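Local coordinates for protein mRNA export factor (Human herpesvirus 1, PDB 4YXP) that regulates viral gene expression, inhibits cellular splicing and mediates nuclear export of viral intronless mRNAs, and dimerises through its zinc-binding C-terminal domain, at residues 162-165 with 166-170; 183-187 with 188-192. All coordinates share one frame; numbering follows the deposited sequence.

Contact 1. Residues 162-165 with 166-170; sequences QCYL and KARGL. With ZN (zinc ion), chain D.
Y164 and R168 meet one turn apart at the C-terminal end of helix 146-167. R168 CG lies over one face of the Y164 ring in a CH-pi contact, 4.1 Å from the ring centroid and displaced toward the rim. The bend of R168 at chi2 (-50°) carries the guanidinium past the rim, its plane 82° from that of the ring. Y164 CE1 lies at the guanidinium edge, 3.7 Å from R168 NE.

The tight, buried side is that of Y164 and L165. L165 CD2 touches L170 CD1 at 4.1 Å, the side chains crossing at about a right angle. The Y164 hydroxyl has its polar partner in D187, at the start of helix 188-204. The loose side is exposed: Q162 and K166 lie there, and the K166 side chain extends off the helix.

The helix ends in a Schellman motif. G169 has a positive phi and turns the chain back. L170 N donates to L165 O at 3.0 Å, with an angle of 166° at the hydrogen. A167 N bonds to C163 O at 3.2 Å.

C163 SG points off the last turns and binds the zinc ion at 2.3 Å. H242, C246 and C251 complete the site. R168 forms a salt bridge with E245, next to the ligand C246. The metal bond and the salt bridge thus join this helix end to residues 242-251 of the zinc finger.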
loop_
_atom_site.group_PDB
_atom_site.type_symbol
_atom_site.label_atom_id
_atom_site.label_comp_id
_atom_site.label_asym_id
_atom_site.label_seq_id
_atom_site.Cartn_x
_atom_site.Cartn_y
_atom_site.Cartn_z
ATOM N N GLN B 162 10.719 7.991 8.182
ATOM C CA GLN B 162 11.246 7.772 9.523
ATOM C C GLN B 162 12.521 8.591 9.705
ATOM O O GLN B 162 12.700 9.268 10.717
ATOM C CB GLN B 162 11.524 6.289 9.778
ATOM C CG GLN B 162 12.164 6.017 11.138
ATOM C CD GLN B 162 12.172 4.545 11.504
ATOM O OE1 GLN B 162 12.392 3.679 10.654
ATOM N NE2 GLN B 162 11.925 4.252 12.777
ATOM N N CYS B 163 13.399 8.536 8.709
ATOM C CA CYS B 163 14.653 9.281 8.751
ATOM C C CYS B 163 14.449 10.764 8.423
ATOM O O CYS B 163 14.987 11.636 9.102
ATOM C CB CYS B 163 15.664 8.672 7.780
ATOM S SG CYS B 163 17.315 9.416 7.879
ATOM N N TYR B 164 13.668 11.046 7.385
ATOM C CA TYR B 164 13.494 12.421 6.909
ATOM C C TYR B 164 12.824 13.326 7.946
ATOM O O TYR B 164 13.278 14.446 8.187
ATOM C CB TYR B 164 12.676 12.432 5.615
ATOM C CG TYR B 164 12.254 13.816 5.159
ATOM C CD1 TYR B 164 13.093 14.599 4.375
ATOM C CD2 TYR B 164 11.015 14.333 5.509
ATOM C CE1 TYR B 164 12.705 15.866 3.956
ATOM C CE2 TYR B 164 10.620 15.593 5.094
ATOM C CZ TYR B 164 11.466 16.352 4.318
ATOM O OH TYR B 164 11.071 17.605 3.907
ATOM N N LEU B 165 11.738 12.853 8.549
ATOM C CA LEU B 165 11.006 13.664 9.516
ATOM C C LEU B 165 11.856 13.945 10.750
ATOM O O LEU B 165 11.796 15.034 11.322
ATOM C CB LEU B 165 9.698 12.975 9.913
ATOM C CG LEU B 165 8.640 12.907 8.805
ATOM C CD1 LEU B 165 7.466 12.042 9.226
ATOM C CD2 LEU B 165 8.156 14.305 8.424
ATOM N N LYS B 166 12.660 12.968 11.150
ATOM C CA LYS B 166 13.552 13.143 12.290
ATOM C C LYS B 166 14.595 14.228 12.023
ATOM O O LYS B 166 14.957 14.986 12.924
ATOM C CB LYS B 166 14.248 11.826 12.632
ATOM C CG LYS B 166 13.917 11.296 14.019
ATOM C CD LYS B 166 14.874 10.193 14.454
ATOM C CE LYS B 166 16.280 10.732 14.705
ATOM N NZ LYS B 166 17.197 9.692 15.242
ATOM N N ALA B 167 15.078 14.299 10.787
ATOM C CA ALA B 167 16.076 15.296 10.409
ATOM C C ALA B 167 15.489 16.704 10.436
ATOM O O ALA B 167 16.194 17.676 10.714
ATOM C CB ALA B 167 16.638 14.988 9.030
ATOM N N ARG B 168 14.199 16.809 10.145
ATOM C CA ARG B 168 13.526 18.103 10.101
ATOM C C ARG B 168 12.975 18.503 11.467
ATOM O O ARG B 168 12.387 19.574 11.615
ATOM C CB ARG B 168 12.399 18.077 9.069
ATOM C CG ARG B 168 12.861 17.763 7.652
ATOM C CD ARG B 168 14.037 18.638 7.254
ATOM N NE ARG B 168 14.327 18.577 5.826
ATOM C CZ ARG B 168 15.244 19.323 5.219
ATOM N NH1 ARG B 168 15.966 20.193 5.918
ATOM N NH2 ARG B 168 15.441 19.205 3.911
ATOM N N GLY B 169 13.171 17.645 12.464
ATOM C CA GLY B 169 12.701 17.924 13.808
ATOM C C GLY B 169 11.190 17.918 13.905
ATOM O O GLY B 169 10.607 18.652 14.704
ATOM N N LEU B 170 10.554 17.085 13.087
ATOM C CA LEU B 170 9.099 17.000 13.060
ATOM C C LEU B 170 8.592 15.732 13.724
ATOM O O LEU B 170 9.363 14.833 14.060
ATOM C CB LEU B 170 8.590 17.063 11.621
ATOM C CG LEU B 170 8.926 18.344 10.856
ATOM C CD1 LEU B 170 8.316 18.290 9.464
ATOM C CD2 LEU B 170 8.447 19.580 11.609
HETATM ZN ZN ZN D . 17.992 9.783 5.744
#

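Contact 2. Residues 183-187 with 188-192; sequences ADIKD and IASFV
D187 and S190 make a local N-cap contact where the loop after helix 173-179 enters helix 188-204. It lies within the CHC2 zinc finger and is largely buried. The D187 carboxylate reaches the amides of the first turn. D187 OD1 accepts from S190 N at 2.9 Å, and this donor comes from above the carboxylate plane. D187 OD2 takes a weak bond from A189 N at 3.0 Å. A chi1 of 84° folds the D187 carboxylate back over the helix end. These N-H groups at the helix start would probably favour the charged form of D187. The first helical bond follows, from F191 N to D187 O.

Beside the cap, I185 CG2 packs on F191 CB at 3.7 Å and lies near the plane of the phenyl ring, at its edge. I8 and L16 of the second subunit pack on I185 and F191, and its D9 forms a salt bridge with K186, so this helix start belongs to the dimer interface.

S190 OG links loop and cap. It accepts from K186 N at 3.0 Å, with an angle of 164° at the hydrogen, and donates to D187 OD1 at 2.6 Å on the anti side of the carboxylate.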
loop_
_atom_site.group_PDB
_atom_site.type_symbol
_atom_site.label_atom_id
_atom_site.label_comp_id
_atom_site.label_asym_id
_atom_site.label_seq_id
_atom_site.Cartn_x
_atom_site.Cartn_y
_atom_site.Cartn_z
ATOM N N ALA B 183 -1.030 22.902 12.905
ATOM C CA ALA B 183 0.156 23.504 13.509
ATOM C C ALA B 183 1.385 22.603 13.395
ATOM O O ALA B 183 2.508 23.057 13.607
ATOM C CB ALA B 183 -0.114 23.839 14.972
ATOM N N ASP B 184 1.176 21.330 13.065
ATOM C CA ASP B 184 2.283 20.392 12.886
ATOM C C ASP B 184 2.860 20.447 11.469
ATOM O O ASP B 184 3.915 19.876 11.198
ATOM C CB ASP B 184 1.834 18.959 13.190
ATOM C CG ASP B 184 1.595 18.716 14.673
ATOM O OD1 ASP B 184 2.051 19.533 15.503
ATOM O OD2 ASP B 184 0.960 17.693 15.010
ATOM N N ILE B 185 2.163 21.127 10.565
ATOM C CA ILE B 185 2.600 21.218 9.176
ATOM C C ILE B 185 3.742 22.222 9.058
ATOM O O ILE B 185 3.562 23.414 9.322
ATOM C CB ILE B 185 1.426 21.593 8.253
ATOM C CG1 ILE B 185 0.330 20.522 8.345
ATOM C CG2 ILE B 185 1.912 21.763 6.814
ATOM C CD1 ILE B 185 -0.923 20.827 7.538
ATOM N N LYS B 186 4.914 21.735 8.659
ATOM C CA LYS B 186 6.094 22.588 8.520
ATOM C C LYS B 186 6.847 22.320 7.218
ATOM O O LYS B 186 7.881 22.930 6.957
ATOM C CB LYS B 186 7.036 22.386 9.709
ATOM C CG LYS B 186 6.435 22.734 11.063
ATOM C CD LYS B 186 6.066 24.211 11.171
ATOM C CE LYS B 186 5.433 24.518 12.520
ATOM N NZ LYS B 186 4.760 25.847 12.554
ATOM N N ASP B 187 6.328 21.407 6.404
ATOM C CA ASP B 187 6.966 21.065 5.138
ATOM C C ASP B 187 5.976 20.317 4.256
ATOM O O ASP B 187 4.828 20.105 4.647
ATOM C CB ASP B 187 8.219 20.214 5.370
ATOM C CG ASP B 187 7.900 18.737 5.527
ATOM O OD1 ASP B 187 7.070 18.388 6.394
ATOM O OD2 ASP B 187 8.472 17.925 4.770
ATOM N N ILE B 188 6.417 19.905 3.071
ATOM C CA ILE B 188 5.519 19.259 2.120
ATOM C C ILE B 188 5.064 17.886 2.621
ATOM O O ILE B 188 3.905 17.505 2.434
ATOM C CB ILE B 188 6.179 19.143 0.725
ATOM C CG1 ILE B 188 5.205 18.528 -0.285
ATOM C CG2 ILE B 188 7.463 18.318 0.789
ATOM C CD1 ILE B 188 3.961 19.360 -0.533
ATOM N N ALA B 189 5.961 17.136 3.251
ATOM C CA ALA B 189 5.609 15.802 3.720
ATOM C C ALA B 189 4.525 15.883 4.787
ATOM O O ALA B 189 3.511 15.188 4.702
ATOM C CB ALA B 189 6.830 15.077 4.258
ATOM N N SER B 190 4.733 16.731 5.789
ATOM C CA SER B 190 3.752 16.873 6.858
ATOM C C SER B 190 2.460 17.496 6.324
ATOM O O SER B 190 1.374 17.178 6.801
ATOM C CB SER B 190 4.318 17.707 8.014
ATOM O OG SER B 190 4.832 18.949 7.575
ATOM N N PHE B 191 2.572 18.371 5.328
ATOM C CA PHE B 191 1.376 18.943 4.702
ATOM C C PHE B 191 0.510 17.849 4.089
ATOM O O PHE B 191 -0.684 17.740 4.385
ATOM C CB PHE B 191 1.742 19.964 3.620
ATOM C CG PHE B 191 0.560 20.417 2.803
ATOM C CD1 PHE B 191 -0.305 21.382 3.290
ATOM C CD2 PHE B 191 0.304 19.861 1.562
ATOM C CE1 PHE B 191 -1.402 21.792 2.549
ATOM C CE2 PHE B 191 -0.792 20.265 0.814
ATOM C CZ PHE B 191 -1.646 21.230 1.308
ATOM N N VAL B 192 1.116 17.042 3.226
ATOM C CA VAL B 192 0.385 16.009 2.510
ATOM C C VAL B 192 -0.292 15.043 3.484
ATOM O O VAL B 192 -1.467 14.721 3.338
ATOM C CB VAL B 192 1.317 15.252 1.539
ATOM C CG1 VAL B 192 0.628 14.016 0.963
ATOM C CG2 VAL B 192 1.758 16.174 0.411
#

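How the contacts relate
Contacts 1 and 2 follow one another along the chain, with centres 12 Å apart. The first ends one helix and the second starts another. They touch directly. Y164 OH lies 2.8 Å from D187 OD2, a probable hydrogen bond, so the tyrosine of contact 1 reaches the capping carboxylate of contact 2. Y164 CE2 packs on A189 CB at 3.9 Å, and L170 CD2 on K186 CB at 3.7 Å. Contact 1 supplies a zinc ligand. Contact 2 supplies none: the side chain of A189 is about 12 Å from the metal. Contact 2 instead meets the second subunit, which does not touch contact 1.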